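PDB 4RS2: predicted acyltransferase with acyl-CoA N-acyltransferase domain from Escherichia coli, which binds coenzyme A, probably transfers acyl groups as a GNAT-family N-acyltransferase, and on overexpression suppresses gene silencing by small RNAs, possibly via Hfq. Local coordinates for residues L18-V21 against I25-P28; D53-L58 against E175-F180; L60-T63 against V69-Y72; E111-L116 against Q158-A163; V124-D129 against F136-A141. One frame throughout, in Å; residues are numbered along the deposited sequence. Where two conformers were deposited one is given.

Contact 1 of 5, residues L18-V21 against I25-P28; sequences LIRV and IDAP
OD2 of D26 takes two bonds: NH1 of R20 reaches it at 2.8 Å, and the backbone N of I23, in the short turn between 18-21 and 25-28, holds it as well. The other carboxylate oxygen, OD1, receives NH2 of R20 at 2.9 Å in a nearly straight bond, 171° at the hydrogen. R20 therefore meets D26 end-on with its two terminal nitrogens, one to each oxygen, and both oxygens use their syn lone pairs. The two flat groups lie almost in one plane, 19° apart, which is the geometry of a bidentate salt bridge. The arginine gets there with an extended chain from CG to NE, after a first torsion of 56° that sets CG between its own backbone N and carbonyl carbon. NH1 also donates to O of V21, 3.0 Å away, which helps to hold the guanidinium from the strand side. On the other partner, CG of D26 stands beside its backbone N and the carboxylate points at the strand. The pairing of opposite charges probably keeps the aspartate ionised, although D26 is buried. V61 of strand 58-63 touches both R20 and D26. Strand 18-21 is the first strand of the sheet and helix 27-37 follows it, so the bridge spans the β-strand-to-α-helix connection that opens the GNAT fold.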
# COMPACT_ATOMS: atom_id res chain seq x y z
N LEU A 18 -11.40 -13.53 1.72
CA LEU A 18 -10.08 -14.10 1.55
C LEU A 18 -9.17 -13.04 0.94
O LEU A 18 -9.61 -12.21 0.15
CB LEU A 18 -10.15 -15.30 0.62
CG LEU A 18 -10.31 -15.06 -0.89
CD1 LEU A 18 -8.97 -14.73 -1.56
CD2 LEU A 18 -10.91 -16.29 -1.56
N ILE A 19 -7.90 -13.10 1.30
CA ILE A 19 -6.91 -12.18 0.80
C ILE A 19 -5.91 -13.01 0.01
O ILE A 19 -5.52 -14.09 0.43
CB ILE A 19 -6.23 -11.44 1.96
CG1 ILE A 19 -7.25 -10.52 2.64
CG2 ILE A 19 -5.02 -10.65 1.47
CD1 ILE A 19 -6.72 -9.89 3.91
N ARG A 20 -5.57 -12.55 -1.18
CA ARG A 20 -4.59 -13.24 -2.01
C ARG A 20 -3.96 -12.23 -2.94
O ARG A 20 -4.46 -11.11 -3.06
CB ARG A 20 -5.27 -14.34 -2.84
CG ARG A 20 -6.40 -13.82 -3.70
CD ARG A 20 -6.83 -14.83 -4.75
NE ARG A 20 -7.99 -14.31 -5.46
CZ ARG A 20 -7.95 -13.40 -6.43
NH1 ARG A 20 -6.79 -12.87 -6.84
NH2 ARG A 20 -9.08 -12.97 -6.95
N VAL A 21 -2.89 -12.65 -3.62
CA VAL A 21 -2.20 -11.84 -4.60
C VAL A 21 -3.15 -11.64 -5.76
O VAL A 21 -3.89 -12.53 -6.14
CB VAL A 21 -0.90 -12.53 -5.09
CG1 VAL A 21 -0.25 -11.77 -6.25
CG2 VAL A 21 0.05 -12.66 -3.92
N ILE A 25 -7.53 -11.10 -13.94
CA ILE A 25 -8.97 -10.98 -13.98
C ILE A 25 -9.48 -10.00 -12.92
O ILE A 25 -10.60 -9.51 -13.03
CB ILE A 25 -9.66 -12.38 -13.85
CG1 ILE A 25 -11.13 -12.31 -14.26
CG2 ILE A 25 -9.53 -12.95 -12.45
CD1 ILE A 25 -11.39 -11.72 -15.63
N ASP A 26 -8.65 -9.68 -11.94
CA ASP A 26 -9.03 -8.77 -10.89
C ASP A 26 -8.99 -7.31 -11.32
O ASP A 26 -9.60 -6.46 -10.66
CB ASP A 26 -8.07 -8.87 -9.69
CG ASP A 26 -8.13 -10.21 -8.98
OD1 ASP A 26 -9.24 -10.81 -8.89
OD2 ASP A 26 -7.07 -10.64 -8.43
N ALA A 27 -8.29 -7.00 -12.41
CA ALA A 27 -8.06 -5.59 -12.73
C ALA A 27 -9.31 -4.71 -12.81
O ALA A 27 -9.34 -3.63 -12.20
CB ALA A 27 -7.21 -5.47 -13.99
N PRO A 28 -10.35 -5.16 -13.52
CA PRO A 28 -11.54 -4.31 -13.61
C PRO A 28 -12.20 -4.10 -12.25
O PRO A 28 -12.70 -3.01 -11.98
CB PRO A 28 -12.48 -5.09 -14.56
CG PRO A 28 -11.64 -6.06 -15.26
CD PRO A 28 -10.42 -6.32 -14.42

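Contact 2 of 5, residues D53-L58 against E175-F180; sequences DGFLTL and EYHEHF
NE2 of H179 donates to OD2 of D53 in a histidine-carboxylate hydrogen bond, 2.7 Å long but bent, with 141° at the hydrogen; this is the polar half of a surface contact whose other half is aromatic. The donor meets OD2 on its anti side, somewhat out of the carboxylate plane, and the two side chains cross at about a right angle. D49, one turn earlier in helix 42-53, also touches H179.

The aromatic pair is F55 with H177. Their centroids are 4.0 Å apart and the planes inclined at 32°, so the rings overlap obliquely. NE2 of H177 lies over one face of F55, displaced toward the rim, and comes to 3.3 Å from CE2 of F55. H177 has CG anti to its backbone N (chi1 -173°), which carries the imidazole across to the phenyl.

D53 sits where helix 42-53 ends in a Schellman motif, with G54 at positive phi just after it, and H179 lies in the 3-10 turn 178-180; F55 and H177 belong to the adjoining loops.

Just ahead of that turn H177 is coupled to H179. The backbone N of H179 donates to ND1 of H177 at 3.0 Å; ND1 acts as acceptor, with the N-H tilted from the ring plane, which helps to hold the imidazole. CE1 of H177 also lies over a face of the H179 ring, displaced toward the rim.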
# COMPACT_ATOMS: atom_id res chain seq x y z
N ASP A 53 2.91 -0.75 -16.97
CA ASP A 53 4.33 -0.51 -17.23
C ASP A 53 5.31 -1.39 -16.40
O ASP A 53 6.52 -1.25 -16.53
CB ASP A 53 4.60 0.97 -17.05
CG ASP A 53 3.87 1.81 -18.10
OD1 ASP A 53 3.90 1.45 -19.29
OD2 ASP A 53 3.28 2.85 -17.76
N GLY A 54 4.78 -2.30 -15.58
CA GLY A 54 5.63 -3.21 -14.78
C GLY A 54 6.25 -2.67 -13.51
O GLY A 54 7.34 -3.09 -13.09
N PHE A 55 5.57 -1.72 -12.87
CA PHE A 55 6.04 -1.12 -11.63
C PHE A 55 5.10 -1.38 -10.44
O PHE A 55 5.13 -0.68 -9.44
CB PHE A 55 6.33 0.35 -11.82
CG PHE A 55 7.44 0.59 -12.77
CD1 PHE A 55 8.73 0.37 -12.37
CD2 PHE A 55 7.20 0.91 -14.09
CE1 PHE A 55 9.77 0.57 -13.23
CE2 PHE A 55 8.23 1.09 -14.97
CZ PHE A 55 9.52 0.91 -14.53
N LEU A 56 4.26 -2.39 -10.56
CA LEU A 56 3.41 -2.81 -9.46
C LEU A 56 4.11 -4.04 -8.88
O LEU A 56 3.99 -5.12 -9.43
CB LEU A 56 1.99 -3.14 -9.97
CG LEU A 56 0.80 -3.11 -9.03
CD1 LEU A 56 0.63 -1.77 -8.34
CD2 LEU A 56 -0.48 -3.44 -9.79
N THR A 57 4.87 -3.85 -7.80
CA THR A 57 5.66 -4.91 -7.17
C THR A 57 4.81 -6.03 -6.62
O THR A 57 5.14 -7.18 -6.70
CB THR A 57 6.47 -4.33 -6.00
OG1 THR A 57 7.30 -3.25 -6.47
CG2 THR A 57 7.32 -5.36 -5.33
N LEU A 58 3.71 -5.64 -5.97
CA LEU A 58 2.83 -6.60 -5.35
C LEU A 58 1.49 -5.91 -5.13
O LEU A 58 1.46 -4.74 -4.79
CB LEU A 58 3.40 -7.10 -4.01
CG LEU A 58 2.52 -8.08 -3.20
CD1 LEU A 58 2.38 -9.39 -3.95
CD2 LEU A 58 3.13 -8.31 -1.82
N GLU A 175 12.52 8.05 -3.55
CA GLU A 175 11.85 8.36 -4.79
C GLU A 175 10.90 7.26 -5.25
O GLU A 175 11.29 6.09 -5.36
CB GLU A 175 12.89 8.61 -5.88
CG GLU A 175 13.51 10.01 -5.84
CD GLU A 175 12.84 10.99 -6.77
OE1 GLU A 175 11.63 11.22 -6.68
OE2 GLU A 175 13.55 11.53 -7.61
N TYR A 176 9.66 7.66 -5.51
CA TYR A 176 8.64 6.76 -6.05
C TYR A 176 8.78 6.82 -7.58
O TYR A 176 9.47 7.66 -8.15
CB TYR A 176 7.24 7.21 -5.68
CG TYR A 176 6.75 7.01 -4.26
CD1 TYR A 176 7.27 7.75 -3.22
CD2 TYR A 176 5.69 6.17 -3.99
CE1 TYR A 176 6.79 7.59 -1.91
CE2 TYR A 176 5.20 6.01 -2.71
CZ TYR A 176 5.75 6.72 -1.67
OH TYR A 176 5.28 6.63 -0.39
N HIS A 177 8.12 5.90 -8.25
CA HIS A 177 8.10 5.91 -9.70
C HIS A 177 7.39 7.19 -10.17
O HIS A 177 6.52 7.75 -9.47
CB HIS A 177 7.33 4.72 -10.17
CG HIS A 177 7.38 4.54 -11.63
ND1 HIS A 177 6.42 5.04 -12.48
CD2 HIS A 177 8.33 3.98 -12.42
CE1 HIS A 177 6.74 4.75 -13.72
NE2 HIS A 177 7.89 4.11 -13.72
N GLU A 178 7.74 7.67 -11.34
CA GLU A 178 7.16 8.92 -11.84
C GLU A 178 5.65 8.88 -12.00
O GLU A 178 5.03 9.93 -12.04
CB GLU A 178 7.83 9.32 -13.13
CG GLU A 178 7.62 8.35 -14.26
CD GLU A 178 8.43 8.70 -15.47
OE1 GLU A 178 8.06 9.68 -16.14
OE2 GLU A 178 9.42 7.99 -15.74
N HIS A 179 5.04 7.70 -12.08
CA HIS A 179 3.58 7.62 -12.19
C HIS A 179 2.89 8.22 -10.98
O HIS A 179 1.71 8.57 -11.04
CB HIS A 179 3.07 6.18 -12.38
CG HIS A 179 3.33 5.61 -13.73
ND1 HIS A 179 3.38 6.39 -14.87
CD2 HIS A 179 3.44 4.33 -14.15
CE1 HIS A 179 3.59 5.61 -15.91
NE2 HIS A 179 3.63 4.36 -15.50
N PHE A 180 3.64 8.40 -9.90
CA PHE A 180 3.08 9.05 -8.68
C PHE A 180 2.99 10.57 -8.75
O PHE A 180 2.43 11.21 -7.85
CB PHE A 180 3.86 8.63 -7.44
CG PHE A 180 3.48 7.27 -6.91
CD1 PHE A 180 4.02 6.13 -7.47
CD2 PHE A 180 2.58 7.14 -5.86
CE1 PHE A 180 3.68 4.90 -7.00
CE2 PHE A 180 2.23 5.90 -5.40
CZ PHE A 180 2.79 4.77 -5.96

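Contact 3 of 5, residues L60-T63 against V69-Y72; sequences LVAT and VIGY
V61, V69 and Y72 stand on the same face of this antiparallel hairpin and meet there, methyl to ring edge and methyl to methyl. CG1 of V61 lies near the plane of the Y72 ring, at its edge, 3.9 Å from CD1. The same methyl is 4.1 Å from CG1 of V69, and these two valines cross at about a right angle. A chi1 of -173° turns Y72 away from its own amide nitrogen, lays the ring back along the neighbouring strand and brings CD1 to 3.3 Å from O of L60. I30 and L33 of helix 27-37 pack onto this face, and the hydroxyl of Y72 is hydrogen-bonded to E22.

On the other face CB of A62 stands opposite G71, which has no side chain to oppose it. I70 leans in beside it, its CG1 4.0 Å from CB of A62; a first torsion of 63° turns that branch back over the alanine's peptide.

The backbone bonds centre on A62. Its N gives a straight bond to O of G71, 2.9 Å, although the donor sits well above the carbonyl plane. Its O takes N of I70 at 2.8 Å and, weakly, N of G71. Two residues thus face one, a classic beta bulge, and the register slips by one before T63 pairs with V69.

Every side chain here is buried, and contact between the side chains is apolar throughout. The polar work is left to the peptides: across the irregularity O of A62 accepts N of I70 well and N of G71 only weakly.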
# COMPACT_ATOMS: atom_id res chain seq x y z
N LEU A 60 -2.46 -7.02 -3.43
CA LEU A 60 -3.24 -8.02 -2.73
C LEU A 60 -4.66 -7.57 -2.78
O LEU A 60 -4.94 -6.37 -2.58
CB LEU A 60 -2.82 -8.17 -1.25
CG LEU A 60 -1.41 -8.63 -0.89
CD1 LEU A 60 -1.36 -8.94 0.59
CD2 LEU A 60 -0.98 -9.85 -1.66
N VAL A 61 -5.54 -8.53 -3.07
CA VAL A 61 -6.96 -8.25 -3.07
C VAL A 61 -7.63 -8.98 -1.95
O VAL A 61 -7.19 -10.06 -1.54
CB VAL A 61 -7.70 -8.68 -4.38
CG1 VAL A 61 -7.26 -7.85 -5.57
CG2 VAL A 61 -7.50 -10.15 -4.68
N ALA A 62 -8.69 -8.37 -1.43
CA ALA A 62 -9.62 -9.03 -0.52
C ALA A 62 -10.86 -9.24 -1.38
O ALA A 62 -11.30 -8.33 -2.11
CB ALA A 62 -9.96 -8.17 0.66
N THR A 63 -11.44 -10.43 -1.32
CA THR A 63 -12.63 -10.73 -2.13
C THR A 63 -13.74 -11.30 -1.28
O THR A 63 -13.49 -11.84 -0.22
CB THR A 63 -12.31 -11.71 -3.26
OG1 THR A 63 -11.90 -12.96 -2.69
CG2 THR A 63 -11.23 -11.16 -4.16
N VAL A 69 -13.95 -8.08 -5.83
CA VAL A 69 -12.90 -7.34 -5.10
C VAL A 69 -13.54 -6.31 -4.19
O VAL A 69 -14.21 -5.40 -4.66
CB VAL A 69 -11.94 -6.64 -6.08
CG1 VAL A 69 -10.89 -5.86 -5.34
CG2 VAL A 69 -11.31 -7.68 -7.02
N ILE A 70 -13.28 -6.44 -2.89
CA ILE A 70 -13.82 -5.57 -1.86
C ILE A 70 -12.72 -4.87 -1.07
O ILE A 70 -12.98 -4.05 -0.19
CB ILE A 70 -14.70 -6.39 -0.86
CG1 ILE A 70 -13.87 -7.46 -0.09
CG2 ILE A 70 -15.81 -7.11 -1.60
CD1 ILE A 70 -14.54 -8.10 1.12
N GLY A 71 -11.47 -5.18 -1.40
CA GLY A 71 -10.35 -4.50 -0.78
C GLY A 71 -9.09 -4.65 -1.59
O GLY A 71 -8.95 -5.61 -2.34
N TYR A 72 -8.17 -3.72 -1.40
CA TYR A 72 -6.96 -3.73 -2.18
C TYR A 72 -5.84 -3.00 -1.53
O TYR A 72 -6.07 -1.96 -0.90
CB TYR A 72 -7.23 -3.08 -3.53
CG TYR A 72 -6.07 -3.18 -4.54
CD1 TYR A 72 -5.67 -4.37 -5.06
CD2 TYR A 72 -5.43 -2.05 -4.98
CE1 TYR A 72 -4.64 -4.45 -5.98
CE2 TYR A 72 -4.43 -2.12 -5.93
CZ TYR A 72 -4.02 -3.31 -6.42
OH TYR A 72 -2.99 -3.35 -7.37

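Contact 4 of 5, residues E111-L116 against Q158-A163; sequences EGLDSL and QVHRLA
Helix 104-118 lies against the end of strand 157-161, with L113 and L162 closest at 7.4 Å between CA atoms and no hydrogen bond passing from one segment to the other. L113 faces two partners with different atoms. Its CD2 methyl sits over one face of the H160 imidazole, 3.6 Å from the ring centroid and 16° off the normal, a CH-pi contact. Its CG meets CD2 of L162 at 4.0 Å, the two leucines crossing at about a right angle. Further along the helix, CB of L116 touches the other branch of L162, CD1, at 3.9 Å. L162 thus reaches both helix residues, one methyl to each; V124 of the neighbouring strand 123-127 packs against all three leucines. This is helix 104-118 packing on the sheet of the GNAT fold, over strands 123-127 and 157-161.

H160 is held for its part by its own main chain. ND1 donates to O of the next residue, R161, at 2.8 Å; the oxygen lies in the ring plane, while the donor stands above the plane of the carbonyl. With chi1 at -164° the imidazole swings out toward the helix, and F138 meets the ring edge-to-face.

A carbonyl as partner implies that ND1 probably carries a proton, and the bond helps to hold the ring whose face L113 packs on. The helix is joined to the strand and the residue after it by apolar contacts and one CH-pi contact.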
# COMPACT_ATOMS: atom_id res chain seq x y z
N GLU A 111 -0.56 -8.66 5.83
CA GLU A 111 -0.20 -9.72 4.88
C GLU A 111 0.74 -9.18 3.82
O GLU A 111 1.65 -9.88 3.38
CB GLU A 111 -1.43 -10.40 4.24
CG GLU A 111 -1.03 -11.45 3.21
CD GLU A 111 -2.14 -12.44 2.83
OE1 GLU A 111 -3.15 -12.58 3.57
OE2 GLU A 111 -1.97 -13.11 1.78
N GLY A 112 0.51 -7.95 3.38
CA GLY A 112 1.40 -7.33 2.39
C GLY A 112 2.83 -7.29 2.90
O GLY A 112 3.79 -7.72 2.25
N LEU A 113 2.98 -6.73 4.09
CA LEU A 113 4.27 -6.60 4.72
C LEU A 113 4.90 -7.97 4.99
O LEU A 113 6.12 -8.13 4.83
CB LEU A 113 4.18 -5.75 6.00
CG LEU A 113 4.39 -4.23 5.76
CD1 LEU A 113 3.47 -3.63 4.68
CD2 LEU A 113 4.33 -3.41 7.05
N ASP A 114 4.09 -8.94 5.41
CA ASP A 114 4.60 -10.29 5.67
C ASP A 114 5.12 -10.94 4.38
O ASP A 114 6.18 -11.56 4.39
CB ASP A 114 3.51 -11.14 6.28
CG ASP A 114 4.02 -12.45 6.80
OD1 ASP A 114 4.85 -12.42 7.73
OD2 ASP A 114 3.56 -13.49 6.30
N SER A 115 4.38 -10.78 3.30
CA SER A 115 4.76 -11.31 1.99
C SER A 115 6.07 -10.64 1.52
O SER A 115 7.01 -11.31 1.01
CB SER A 115 3.64 -11.08 0.99
OG SER A 115 2.56 -11.98 1.24
N LEU A 116 6.13 -9.34 1.68
CA LEU A 116 7.31 -8.61 1.23
C LEU A 116 8.56 -9.07 2.00
O LEU A 116 9.62 -9.25 1.41
CB LEU A 116 7.08 -7.11 1.33
CG LEU A 116 6.07 -6.59 0.34
CD1 LEU A 116 5.57 -5.26 0.82
CD2 LEU A 116 6.62 -6.47 -1.08
N GLN A 158 5.81 8.17 6.04
CA GLN A 158 6.10 7.17 7.08
C GLN A 158 6.82 5.94 6.56
O GLN A 158 6.85 5.67 5.36
CB GLN A 158 4.77 6.75 7.73
CG GLN A 158 4.07 7.89 8.50
CD GLN A 158 2.61 7.63 8.76
OE1 GLN A 158 2.24 6.94 9.69
NE2 GLN A 158 1.76 8.23 7.93
N VAL A 159 7.40 5.19 7.49
CA VAL A 159 8.19 4.03 7.13
C VAL A 159 7.97 2.89 8.13
O VAL A 159 7.73 3.11 9.33
CB VAL A 159 9.69 4.40 7.07
CG1 VAL A 159 10.20 4.82 8.44
CG2 VAL A 159 10.50 3.26 6.48
N HIS A 160 8.02 1.67 7.60
CA HIS A 160 7.91 0.45 8.38
C HIS A 160 9.06 -0.46 7.95
O HIS A 160 9.08 -0.93 6.83
CB HIS A 160 6.57 -0.27 8.13
CG HIS A 160 6.22 -1.31 9.15
ND1 HIS A 160 7.06 -2.33 9.53
CD2 HIS A 160 5.08 -1.49 9.88
CE1 HIS A 160 6.48 -3.07 10.46
NE2 HIS A 160 5.26 -2.60 10.67
N ARG A 161 10.00 -0.71 8.85
CA ARG A 161 11.10 -1.60 8.53
C ARG A 161 10.59 -3.02 8.47
O ARG A 161 9.64 -3.36 9.18
CB ARG A 161 12.16 -1.51 9.63
CG ARG A 161 11.78 -2.17 10.95
CD ARG A 161 12.79 -1.77 12.01
NE ARG A 161 12.55 -0.40 12.43
CZ ARG A 161 13.22 0.23 13.40
NH1 ARG A 161 14.26 -0.38 14.02
NH2 ARG A 161 12.88 1.49 13.74
N LEU A 162 11.23 -3.85 7.67
CA LEU A 162 10.91 -5.28 7.63
C LEU A 162 11.98 -6.13 8.32
O LEU A 162 11.79 -7.33 8.49
CB LEU A 162 10.70 -5.74 6.21
CG LEU A 162 9.53 -5.02 5.51
CD1 LEU A 162 9.34 -5.55 4.09
CD2 LEU A 162 8.25 -5.23 6.32
N ALA A 163 13.09 -5.51 8.69
CA ALA A 163 14.18 -6.15 9.43
C ALA A 163 14.56 -5.11 10.45
O ALA A 163 14.41 -3.91 10.19
CB ALA A 163 15.35 -6.47 8.52

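Contact 5 of 5, residues V124-D129 against F136-A141; sequences VVTLGD and FGFELA
The segments 124-129 and 136-141 bracket the short helix 130-133 in the part of the GNAT fold that borders the coenzyme A pocket: F136 touches the bound cofactor, while F138, two residues on, turns into the protein and carries this contact. CG2 of T126 sits over one face of the F138 ring, 4.0 Å from its centroid and 26° off the normal, a CH-pi contact displaced toward the rim on the CD2 and CE2 side. The threonine's first torsion (-161°) sends OG1 trans to the amide nitrogen and leaves CG2 to face the phenyl; OG1 itself is bonded to O of M90. V124, on the same side of the strand, brings CG1 to 4.1 Å from CZ of F138. Between the two residues the backbone comes close as well, with O of V124 at 3.6 Å from CE2 of F138, oblique to the ring.

The two ends of the helical stretch set up the approach. D129 is the N-cap, its OD1 accepting N of A131. G137, at positive phi, is the C-prime residue of a Schellman motif that closes the stretch and sends the chain back toward the sheet.

The ring of F138 comes to rest among several elements: M90 of strand 87-95 and Q158 of strand 157-161 touch it, and strand 123-127, which bears V124 and T126, runs between those two strands in the sheet, while F136 packs on helix 104-118.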
# COMPACT_ATOMS: atom_id res chain seq x y z
N VAL A 124 9.17 -0.60 3.91
CA VAL A 124 7.99 -0.11 3.24
C VAL A 124 7.74 1.32 3.66
O VAL A 124 7.73 1.61 4.86
CB VAL A 124 6.75 -0.95 3.59
CG1 VAL A 124 5.56 -0.40 2.80
CG2 VAL A 124 7.00 -2.41 3.22
N VAL A 125 7.58 2.21 2.70
CA VAL A 125 7.18 3.59 3.03
C VAL A 125 5.74 3.79 2.59
O VAL A 125 5.22 3.02 1.75
CB VAL A 125 8.09 4.67 2.39
CG1 VAL A 125 9.52 4.45 2.81
CG2 VAL A 125 8.00 4.67 0.86
N THR A 126 5.11 4.81 3.15
CA THR A 126 3.78 5.18 2.72
C THR A 126 3.53 6.63 3.09
O THR A 126 4.26 7.23 3.89
CB THR A 126 2.69 4.26 3.33
OG1 THR A 126 1.48 4.36 2.57
CG2 THR A 126 2.40 4.61 4.82
N LEU A 127 2.53 7.21 2.44
CA LEU A 127 2.15 8.60 2.64
C LEU A 127 0.69 8.65 3.01
O LEU A 127 -0.17 8.24 2.21
CB LEU A 127 2.42 9.39 1.37
CG LEU A 127 2.21 10.90 1.46
CD1 LEU A 127 3.28 11.54 2.35
CD2 LEU A 127 2.32 11.48 0.07
N GLY A 128 0.38 9.15 4.20
CA GLY A 128 -0.98 9.17 4.66
C GLY A 128 -1.07 9.61 6.10
O GLY A 128 -0.09 9.96 6.72
N ASP A 129 -2.28 9.59 6.62
CA ASP A 129 -2.54 10.04 7.95
C ASP A 129 -1.84 9.14 8.96
O ASP A 129 -2.10 7.95 9.00
CB ASP A 129 -4.07 10.00 8.18
CG ASP A 129 -4.50 10.72 9.44
OD1 ASP A 129 -3.68 10.90 10.38
OD2 ASP A 129 -5.69 11.10 9.47
N PHE A 136 -0.45 0.31 12.31
CA PHE A 136 0.11 -0.86 11.65
C PHE A 136 1.64 -0.91 11.81
O PHE A 136 2.31 -1.68 11.16
CB PHE A 136 -0.26 -0.85 10.17
CG PHE A 136 -1.72 -0.56 9.89
CD1 PHE A 136 -2.74 -1.17 10.64
CD2 PHE A 136 -2.09 0.27 8.85
CE1 PHE A 136 -4.08 -0.93 10.37
CE2 PHE A 136 -3.43 0.53 8.59
CZ PHE A 136 -4.43 -0.09 9.35
N GLY A 137 2.17 -0.06 12.67
CA GLY A 137 3.59 -0.09 12.92
C GLY A 137 4.44 0.89 12.18
O GLY A 137 5.63 0.95 12.40
N PHE A 138 3.84 1.74 11.37
CA PHE A 138 4.60 2.73 10.65
C PHE A 138 5.08 3.84 11.57
O PHE A 138 4.38 4.24 12.51
CB PHE A 138 3.77 3.34 9.51
CG PHE A 138 3.66 2.47 8.29
CD1 PHE A 138 2.75 1.43 8.26
CD2 PHE A 138 4.49 2.66 7.21
CE1 PHE A 138 2.66 0.60 7.18
CE2 PHE A 138 4.41 1.82 6.13
CZ PHE A 138 3.50 0.76 6.12
N GLU A 139 6.29 4.33 11.30
CA GLU A 139 6.87 5.42 12.07
C GLU A 139 7.07 6.62 11.17
O GLU A 139 7.12 6.48 9.95
CB GLU A 139 8.23 4.98 12.59
CG GLU A 139 8.17 3.88 13.62
CD GLU A 139 9.50 3.20 13.81
OE1 GLU A 139 10.35 3.21 12.86
OE2 GLU A 139 9.69 2.65 14.90
N LEU A 140 7.19 7.81 11.75
CA LEU A 140 7.42 9.02 10.94
C LEU A 140 8.78 8.94 10.27
O LEU A 140 9.80 8.74 10.92
CB LEU A 140 7.32 10.30 11.78
CG LEU A 140 5.94 10.84 11.97
CD1 LEU A 140 6.03 12.01 12.94
CD2 LEU A 140 5.38 11.28 10.63
N ALA A 141 8.80 9.07 8.95
CA ALA A 141 10.03 8.95 8.21
C ALA A 141 11.05 10.04 8.59
O ALA A 141 12.25 9.79 8.60
CB ALA A 141 9.73 9.00 6.73

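From the N terminus, contact 1 closes the first and shortest loop, between strand 18-21 and the start of helix 27-37. Contact 2 opens next, at the end of helix 42-53, and closes only near the C terminus; contacts 3, 4 and 5 all nest inside its loop. Contact 3 closes the hairpin of strands 58-63 and 69-80, and strand 18-21 joins it in the sheet: R20 pairs with V61 and L18 with T63. Contact 4 then ties helix 104-118 to strand 157-161 and encloses contact 5, which bridges 124-129 and 136-141. Strand 157-161 bonds to both segments of contact 5. Contacts 3 and 5 lie on opposite sides of the chain's centre.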